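Local coordinates for precorrin-6Y C5,15-methyltransferase (Decarboxylating) (Geobacter metallireducens, PDB 3E05), which probably methylates and decarboxylates a precorrin intermediate of adenosylcobalamin biosynthesis with S-adenosylmethionine, this chain being the C-terminal domain of the full-length enzyme, at residues V137-A142 with I189-K194; R66-E71 with D105-D110. One frame throughout, in Å; residues are numbered along the deposited sequence.

In the fold
Both contacts belong to one seven-stranded mixed sheet whose order, 3-2-1-4-5-7-6 with strand 180-193 antiparallel to its neighbours 137-142 and 161-173, is that of class I, Rossmann-like methyltransferases. Interaction 2 comes first along the chain and closes before interaction 1 opens; their centres lie about 16 Å apart. Residues 66-71 form the second strand, over which the loop 105-110 folds before it leads into strand 111-114. That strand pairs with 137-142, which in turn pairs with 189-194 in interaction 1. The two contacts touch where Val137 N lies 3.1 Å from Asp110 O, a probable hydrogen bond, and so adjoin through the middle of the sheet.

Interaction 1: residues V137-A142 with I189-K194; sequences VIVLNA and IITAWK
Strands 137-142 and 189-193 run antiparallel, their axes 4.7 Å apart at 162°, and are joined by two hydrogen-bonded pairs, Ile138 with Ala192 and Leu140 with Ile190. The Ile190 N to Leu140 O bond is 2.8 Å and nearly straight at 171°; between these pairs Val139 CA closes on Ile190 O at 3.1 Å in a CA-H...O contact. On the face shared by Val137, Val139, Asn141, Ile189 and Thr191, Val139 and Thr191 lie alongside each other, while Val139 CG1 meets Ile189 CG2 at 3.9 Å. CG1 of Val139 stands anti to the backbone N (chi1 176°), which swings it to the Ile189 side and leaves CG2 to Thr191. Asn141 runs beside Ile189, its ND2 3.5 Å from Ile189 CG1, while its OD1 is hydrogen-bonded to Thr32 of helix 26-35, which covers this face. On the other face Ile190 CD1 reaches Ala142 CB at 4.0 Å. Helix 145-157 packs there through Leu148 and Leu155. Insertion of the last strand, 180-193, antiparallel between 137-142 and 161-173, is the hallmark of the class I methyltransferase fold.

Interaction 2: residues R66-E71 with D105-D110; sequences RIFALE and DLPDPD
Phe68 of the strand and Pro107 of the loop approach each other at the middle of this contact, Phe68 CE2 coming to 3.6 Å from Pro107 CG and Phe68 CZ to 3.7 Å from Pro107 CD. The proline ring therefore lies against the far end of the phenylalanine, at an oblique approach. Leu106 takes the near end: its CD2 sits 3.8 Å from Phe68 CD1 and is also close to CG and CB, the two side chains running past each other head to tail. CG of Phe68 is anti to the carbonyl carbon (chi1 -60°), which leans the ring back along the strand toward Arg66 and brings its far end to Pro107. The other branch of Leu106 goes deeper, its CD1 touching Leu70 CD1 at 3.6 Å.

The tight part is the apolar cluster of Leu70, Leu106, Phe68 and Pro107, closed off at its leucine end by two buried residues; Trp45 of strand 43-47 packs on Leu106, and Val95 of strand 92-96 on Leu70. Toward Arg66 the contact becomes looser and open to solvent. The arginine chain bends at chi3 (-71°) and brings its guanidinium across Pro107, whose CG lies over one face, 4.0 Å from Arg66 NH1. Because the proline lies over the face, the N-H groups in the guanidinium plane point past it.

Polar anchoring of the loop comes from beyond the two segments. Arg131 forms a salt bridge with Asp108 and a hydrogen bond to the carbonyl of Leu106, and Trp45 NE1 is hydrogen-bonded to the carbonyl of Pro107. Between strand 66-71 and loop 105-110 themselves the chemistry is apolar, with one cationic group laid over a proline, so their association should depend on shape and burial more than on directional bonds.

Interaction 1: residues V137-A142 with I189-K194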
ATOM      1  N   VAL D 137      19.473   8.958  17.964  1.00 32.03           N
ATOM      2  CA  VAL D 137      18.498   8.253  17.116  1.00 31.46           C
ATOM      3  C   VAL D 137      19.244   7.712  15.902  1.00 32.33           C
ATOM      4  O   VAL D 137      20.015   8.437  15.276  1.00 31.15           O
ATOM      5  CB  VAL D 137      17.314   9.179  16.629  1.00 30.24           C
ATOM      6  CG1 VAL D 137      16.267   8.385  15.773  1.00 26.97           C
ATOM      7  CG2 VAL D 137      16.638   9.883  17.800  1.00 30.15           C
ATOM      8  N   ILE D 138      19.043   6.430  15.595  1.00 30.08           N
ATOM      9  CA  ILE D 138      19.519   5.840  14.341  1.00 26.52           C
ATOM     10  C   ILE D 138      18.312   5.536  13.448  1.00 28.72           C
ATOM     11  O   ILE D 138      17.330   4.949  13.908  1.00 31.12           O
ATOM     12  CB  ILE D 138      20.293   4.526  14.567  1.00 28.83           C
ATOM     13  CG1 ILE D 138      21.447   4.722  15.566  1.00 29.05           C
ATOM     14  CG2 ILE D 138      20.803   3.951  13.241  1.00 30.53           C
ATOM     15  CD1 ILE D 138      21.947   3.421  16.156  1.00 25.79           C
ATOM     16  N   VAL D 139      18.404   5.918  12.183  1.00 27.16           N
ATOM     17  CA  VAL D 139      17.382   5.585  11.178  1.00 25.97           C
ATOM     18  C   VAL D 139      18.069   4.896   9.992  1.00 28.56           C
ATOM     19  O   VAL D 139      19.191   5.249   9.598  1.00 25.67           O
ATOM     20  CB  VAL D 139      16.557   6.829  10.774  1.00 26.00           C
ATOM     21  CG1 VAL D 139      15.522   6.517   9.630  1.00 27.65           C
ATOM     22  CG2 VAL D 139      15.835   7.394  12.006  1.00 26.82           C
ATOM     23  N   LEU D 140      17.418   3.859   9.477  1.00 28.54           N
ATOM     24  CA  LEU D 140      17.886   3.173   8.274  0.50 27.77           C
ATOM     25  C   LEU D 140      16.726   2.986   7.340  1.00 32.27           C
ATOM     26  O   LEU D 140      15.608   2.719   7.767  1.00 36.27           O
ATOM     27  CB  LEU D 140      18.454   1.781   8.563  0.50 29.73           C
ATOM     28  CG  LEU D 140      19.476   1.495   9.642  0.50 24.80           C
ATOM     29  CD1 LEU D 140      18.760   1.230  10.936  0.50 30.63           C
ATOM     30  CD2 LEU D 140      20.288   0.285   9.227  0.50 33.68           C
ATOM     31  N   ASN D 141      16.992   3.137   6.047  1.00 26.88           N
ATOM     32  CA  ASN D 141      15.987   2.799   5.038  1.00 27.84           C
ATOM     33  C   ASN D 141      16.372   1.486   4.365  1.00 30.22           C
ATOM     34  O   ASN D 141      17.463   1.351   3.789  1.00 27.62           O
ATOM     35  CB  ASN D 141      15.826   3.904   3.994  1.00 28.46           C
ATOM     36  CG  ASN D 141      15.055   5.129   4.520  1.00 24.70           C
ATOM     37  OD1 ASN D 141      14.804   6.050   3.761  1.00 37.88           O
ATOM     38  ND2 ASN D 141      14.664   5.123   5.780  1.00 26.23           N
ATOM     39  N   ALA D 142      15.492   0.501   4.462  1.00 31.25           N
ATOM     40  CA  ALA D 142      15.780  -0.820   3.896  1.00 29.20           C
ATOM     41  C   ALA D 142      14.791  -1.110   2.784  1.00 29.79           C
ATOM     42  O   ALA D 142      13.599  -0.874   2.963  1.00 25.80           O
ATOM     43  CB  ALA D 142      15.677  -1.864   4.962  1.00 33.93           C
ATOM     44  N   ILE D 189      11.289   2.028   6.737  1.00 22.98           N
ATOM     45  CA  ILE D 189      12.011   3.015   7.535  1.00 23.29           C
ATOM     46  C   ILE D 189      12.136   2.488   8.962  1.00 22.83           C
ATOM     47  O   ILE D 189      11.158   2.382   9.705  1.00 25.01           O
ATOM     48  CB  ILE D 189      11.312   4.393   7.491  1.00 27.49           C
ATOM     49  CG1 ILE D 189      11.232   4.869   6.032  1.00 26.85           C
ATOM     50  CG2 ILE D 189      12.020   5.402   8.405  1.00 25.23           C
ATOM     51  CD1 ILE D 189      10.329   6.049   5.793  1.00 24.47           C
ATOM     52  N   ILE D 190      13.377   2.178   9.331  1.00 24.52           N
ATOM     53  CA  ILE D 190      13.687   1.591  10.636  1.00 24.02           C
ATOM     54  C   ILE D 190      14.256   2.667  11.559  1.00 26.84           C
ATOM     55  O   ILE D 190      15.267   3.277  11.227  1.00 28.64           O
ATOM     56  CB  ILE D 190      14.711   0.447  10.473  1.00 26.51           C
ATOM     57  CG1 ILE D 190      14.197  -0.585   9.468  1.00 27.03           C
ATOM     58  CG2 ILE D 190      15.032  -0.198  11.833  1.00 27.91           C
ATOM     59  CD1 ILE D 190      15.240  -1.545   8.949  1.00 29.24           C
ATOM     60  N   THR D 191      13.593   2.895  12.691  1.00 26.31           N
ATOM     61  CA  THR D 191      14.014   3.872  13.690  1.00 26.72           C
ATOM     62  C   THR D 191      14.390   3.182  14.994  1.00 31.93           C
ATOM     63  O   THR D 191      13.636   2.370  15.520  1.00 28.94           O
ATOM     64  CB  THR D 191      12.931   4.936  13.904  1.00 28.04           C
ATOM     65  OG1 THR D 191      12.550   5.458  12.627  1.00 27.57           O
ATOM     66  CG2 THR D 191      13.456   6.095  14.781  1.00 31.67           C
ATOM     67  N   ALA D 192      15.571   3.517  15.511  1.00 31.74           N
ATOM     68  CA  ALA D 192      16.093   2.876  16.711  1.00 30.74           C
ATOM     69  C   ALA D 192      16.623   3.915  17.682  1.00 33.10           C
ATOM     70  O   ALA D 192      17.332   4.844  17.289  1.00 29.32           O
ATOM     71  CB  ALA D 192      17.170   1.885  16.349  1.00 31.86           C
ATOM     72  N   TRP D 193      16.252   3.768  18.944  1.00 31.11           N
ATOM     73  CA  TRP D 193      16.662   4.702  19.984  1.00 35.78           C
ATOM     74  C   TRP D 193      16.699   3.939  21.293  1.00 38.53           C
ATOM     75  O   TRP D 193      16.183   2.824  21.379  1.00 35.29           O
ATOM     76  CB  TRP D 193      15.700   5.907  20.068  1.00 36.30           C
ATOM     77  CG  TRP D 193      14.304   5.561  20.534  1.00 42.59           C
ATOM     78  CD1 TRP D 193      13.784   5.770  21.782  1.00 46.39           C
ATOM     79  CD2 TRP D 193      13.258   4.934  19.766  1.00 45.08           C
ATOM     80  NE1 TRP D 193      12.486   5.325  21.839  1.00 46.33           N
ATOM     81  CE2 TRP D 193      12.136   4.802  20.621  1.00 48.60           C
ATOM     82  CE3 TRP D 193      13.158   4.472  18.444  1.00 41.73           C
ATOM     83  CZ2 TRP D 193      10.927   4.223  20.197  1.00 46.00           C
ATOM     84  CZ3 TRP D 193      11.946   3.882  18.024  1.00 42.70           C
ATOM     85  CH2 TRP D 193      10.853   3.771  18.899  1.00 44.34           C
ATOM     86  N   LYS D 194      17.326   4.519  22.306  1.00 40.76           N
ATOM     87  CA  LYS D 194      17.343   3.869  23.606  1.00 45.58           C
ATOM     88  C   LYS D 194      16.176   4.392  24.425  1.00 53.52           C
ATOM     89  O   LYS D 194      15.999   5.612  24.585  1.00 51.64           O
ATOM     90  CB  LYS D 194      18.678   4.088  24.327  1.00 44.40           C
ATOM     91  CG  LYS D 194      19.886   3.401  23.691  1.00 41.22           C
ATOM     92  CD  LYS D 194      19.957   1.926  24.083  1.00 48.80           C
ATOM     93  CE  LYS D 194      21.200   1.269  23.513  1.00 42.72           C
ATOM     94  NZ  LYS D 194      22.454   1.791  24.120  1.00 57.34           N
TER

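Interaction 2: residues R66-E71 with D105-D110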
ATOM      1  N   ARG D  66      25.923  20.141  12.228  1.00 37.03           N
ATOM      2  CA  ARG D  66      26.987  19.632  11.353  1.00 41.60           C
ATOM      3  C   ARG D  66      26.654  18.242  10.825  1.00 38.35           C
ATOM      4  O   ARG D  66      26.423  17.313  11.597  1.00 37.72           O
ATOM      5  CB  ARG D  66      28.342  19.591  12.074  1.00 41.23           C
ATOM      6  CG  ARG D  66      28.887  20.980  12.466  1.00 47.78           C
ATOM      7  CD  ARG D  66      30.253  20.880  13.120  1.00 46.60           C
ATOM      8  NE  ARG D  66      30.177  20.302  14.457  1.00 53.21           N
ATOM      9  CZ  ARG D  66      31.215  19.796  15.119  1.00 62.26           C
ATOM     10  NH1 ARG D  66      32.420  19.779  14.563  1.00 57.32           N
ATOM     11  NH2 ARG D  66      31.040  19.293  16.337  1.00 63.47           N
ATOM     12  N   ILE D  67      26.657  18.110   9.505  1.00 36.34           N
ATOM     13  CA  ILE D  67      26.308  16.852   8.840  1.00 35.64           C
ATOM     14  C   ILE D  67      27.505  16.291   8.081  1.00 36.57           C
ATOM     15  O   ILE D  67      28.188  17.015   7.357  1.00 40.41           O
ATOM     16  CB  ILE D  67      25.071  17.034   7.911  1.00 33.37           C
ATOM     17  CG1 ILE D  67      23.837  17.418   8.733  1.00 33.88           C
ATOM     18  CG2 ILE D  67      24.770  15.780   7.117  1.00 32.89           C
ATOM     19  CD1 ILE D  67      23.474  18.847   8.650  1.00 40.97           C
ATOM     20  N   PHE D  68      27.762  14.999   8.265  1.00 34.96           N
ATOM     21  CA  PHE D  68      28.874  14.326   7.610  1.00 33.21           C
ATOM     22  C   PHE D  68      28.333  13.206   6.737  1.00 34.68           C
ATOM     23  O   PHE D  68      27.706  12.266   7.238  1.00 34.43           O
ATOM     24  CB  PHE D  68      29.869  13.814   8.656  1.00 34.25           C
ATOM     25  CG  PHE D  68      30.444  14.917   9.508  1.00 36.41           C
ATOM     26  CD1 PHE D  68      31.582  15.609   9.090  1.00 41.62           C
ATOM     27  CD2 PHE D  68      29.836  15.282  10.709  1.00 34.22           C
ATOM     28  CE1 PHE D  68      32.109  16.650   9.854  1.00 39.58           C
ATOM     29  CE2 PHE D  68      30.351  16.320  11.477  1.00 41.06           C
ATOM     30  CZ  PHE D  68      31.494  17.005  11.044  1.00 37.10           C
ATOM     31  N   ALA D  69      28.561  13.349   5.437  1.00 34.31           N
ATOM     32  CA  ALA D  69      28.016  12.470   4.412  1.00 32.19           C
ATOM     33  C   ALA D  69      29.107  11.572   3.851  1.00 36.64           C
ATOM     34  O   ALA D  69      30.008  12.038   3.131  1.00 36.51           O
ATOM     35  CB  ALA D  69      27.381  13.308   3.302  1.00 31.30           C
ATOM     36  N   LEU D  70      29.020  10.287   4.196  1.00 35.76           N
ATOM     37  CA  LEU D  70      30.019   9.297   3.818  1.00 35.09           C
ATOM     38  C   LEU D  70      29.586   8.501   2.598  1.00 35.98           C
ATOM     39  O   LEU D  70      28.476   7.950   2.565  1.00 33.72           O
ATOM     40  CB  LEU D  70      30.307   8.346   4.978  1.00 35.42           C
ATOM     41  CG  LEU D  70      31.366   8.796   5.980  1.00 42.75           C
ATOM     42  CD1 LEU D  70      30.778   9.764   6.980  1.00 41.01           C
ATOM     43  CD2 LEU D  70      31.924   7.584   6.697  1.00 39.02           C
ATOM     44  N   GLU D  71      30.470   8.428   1.603  1.00 35.20           N
ATOM     45  CA  GLU D  71      30.182   7.713   0.362  1.00 36.80           C
ATOM     46  C   GLU D  71      31.446   7.100  -0.234  1.00 41.54           C
ATOM     47  O   GLU D  71      32.474   7.771  -0.342  1.00 43.56           O
ATOM     48  CB  GLU D  71      29.488   8.647  -0.636  1.00 36.12           C
ATOM     49  CG  GLU D  71      29.165   8.052  -2.019  1.00 35.77           C
ATOM     50  CD  GLU D  71      28.323   6.791  -1.943  1.00 39.49           C
ATOM     51  OE1 GLU D  71      27.213   6.832  -1.380  1.00 35.97           O
ATOM     52  OE2 GLU D  71      28.784   5.745  -2.440  1.00 42.33           O
ATOM     53  N   ASP D 105      37.578   9.876  12.617  1.00 53.63           N
ATOM     54  CA  ASP D 105      37.913  11.302  12.582  1.00 52.99           C
ATOM     55  C   ASP D 105      36.705  12.231  12.760  1.00 51.78           C
ATOM     56  O   ASP D 105      36.872  13.441  12.973  1.00 50.48           O
ATOM     57  CB  ASP D 105      38.645  11.644  11.279  1.00 58.42           C
ATOM     58  CG  ASP D 105      40.104  11.193  11.283  1.00 63.98           C
ATOM     59  OD1 ASP D 105      40.446  10.224  12.004  1.00 65.45           O
ATOM     60  OD2 ASP D 105      40.911  11.808  10.551  1.00 69.15           O
ATOM     61  N   LEU D 106      35.500  11.666  12.670  1.00 45.65           N
ATOM     62  CA  LEU D 106      34.259  12.425  12.820  1.00 41.88           C
ATOM     63  C   LEU D 106      33.932  12.666  14.291  1.00 36.59           C
ATOM     64  O   LEU D 106      34.301  11.853  15.140  1.00 38.50           O
ATOM     65  CB  LEU D 106      33.104  11.669  12.146  1.00 39.97           C
ATOM     66  CG  LEU D 106      33.266  11.179  10.708  1.00 40.82           C
ATOM     67  CD1 LEU D 106      32.043  10.362  10.335  1.00 38.50           C
ATOM     68  CD2 LEU D 106      33.451  12.318   9.728  1.00 39.71           C
ATOM     69  N   PRO D 107      33.239  13.782  14.605  1.00 38.36           N
ATOM     70  CA  PRO D 107      32.724  13.928  15.966  1.00 37.56           C
ATOM     71  C   PRO D 107      31.611  12.929  16.240  1.00 41.93           C
ATOM     72  O   PRO D 107      30.959  12.457  15.293  1.00 38.62           O
ATOM     73  CB  PRO D 107      32.168  15.355  16.000  1.00 39.05           C
ATOM     74  CG  PRO D 107      32.072  15.799  14.630  1.00 37.28           C
ATOM     75  CD  PRO D 107      32.928  14.950  13.760  1.00 37.11           C
ATOM     76  N   ASP D 108      31.422  12.603  17.520  1.00 40.69           N
ATOM     77  CA  ASP D 108      30.338  11.729  17.963  1.00 40.63           C
ATOM     78  C   ASP D 108      28.975  12.226  17.481  1.00 38.51           C
ATOM     79  O   ASP D 108      28.697  13.430  17.513  1.00 35.87           O
ATOM     80  CB  ASP D 108      30.347  11.571  19.479  1.00 43.84           C
ATOM     81  CG  ASP D 108      31.608  10.896  19.983  1.00 45.91           C
ATOM     82  OD1 ASP D 108      32.545  10.694  19.183  1.00 43.07           O
ATOM     83  OD2 ASP D 108      31.665  10.566  21.184  1.00 49.22           O
ATOM     84  N   PRO D 109      28.149  11.297  16.978  1.00 36.98           N
ATOM     85  CA  PRO D 109      26.879  11.689  16.375  1.00 33.71           C
ATOM     86  C   PRO D 109      25.702  11.673  17.352  1.00 34.15           C
ATOM     87  O   PRO D 109      25.640  10.842  18.263  1.00 32.49           O
ATOM     88  CB  PRO D 109      26.694  10.636  15.292  1.00 34.80           C
ATOM     89  CG  PRO D 109      27.318   9.372  15.892  1.00 34.44           C
ATOM     90  CD  PRO D 109      28.359   9.834  16.911  1.00 35.12           C
ATOM     91  N   ASP D 110      24.794  12.624  17.166  1.00 33.36           N
ATOM     92  CA  ASP D 110      23.504  12.607  17.814  1.00 32.48           C
ATOM     93  C   ASP D 110      22.529  11.783  16.965  1.00 32.70           C
ATOM     94  O   ASP D 110      21.587  11.210  17.489  1.00 29.16           O
ATOM     95  CB  ASP D 110      22.955  14.024  17.925  1.00 32.49           C
ATOM     96  CG  ASP D 110      23.781  14.895  18.865  1.00 37.47           C
ATOM     97  OD1 ASP D 110      23.731  14.638  20.074  1.00 36.31           O
ATOM     98  OD2 ASP D 110      24.452  15.833  18.388  1.00 35.98           O
TER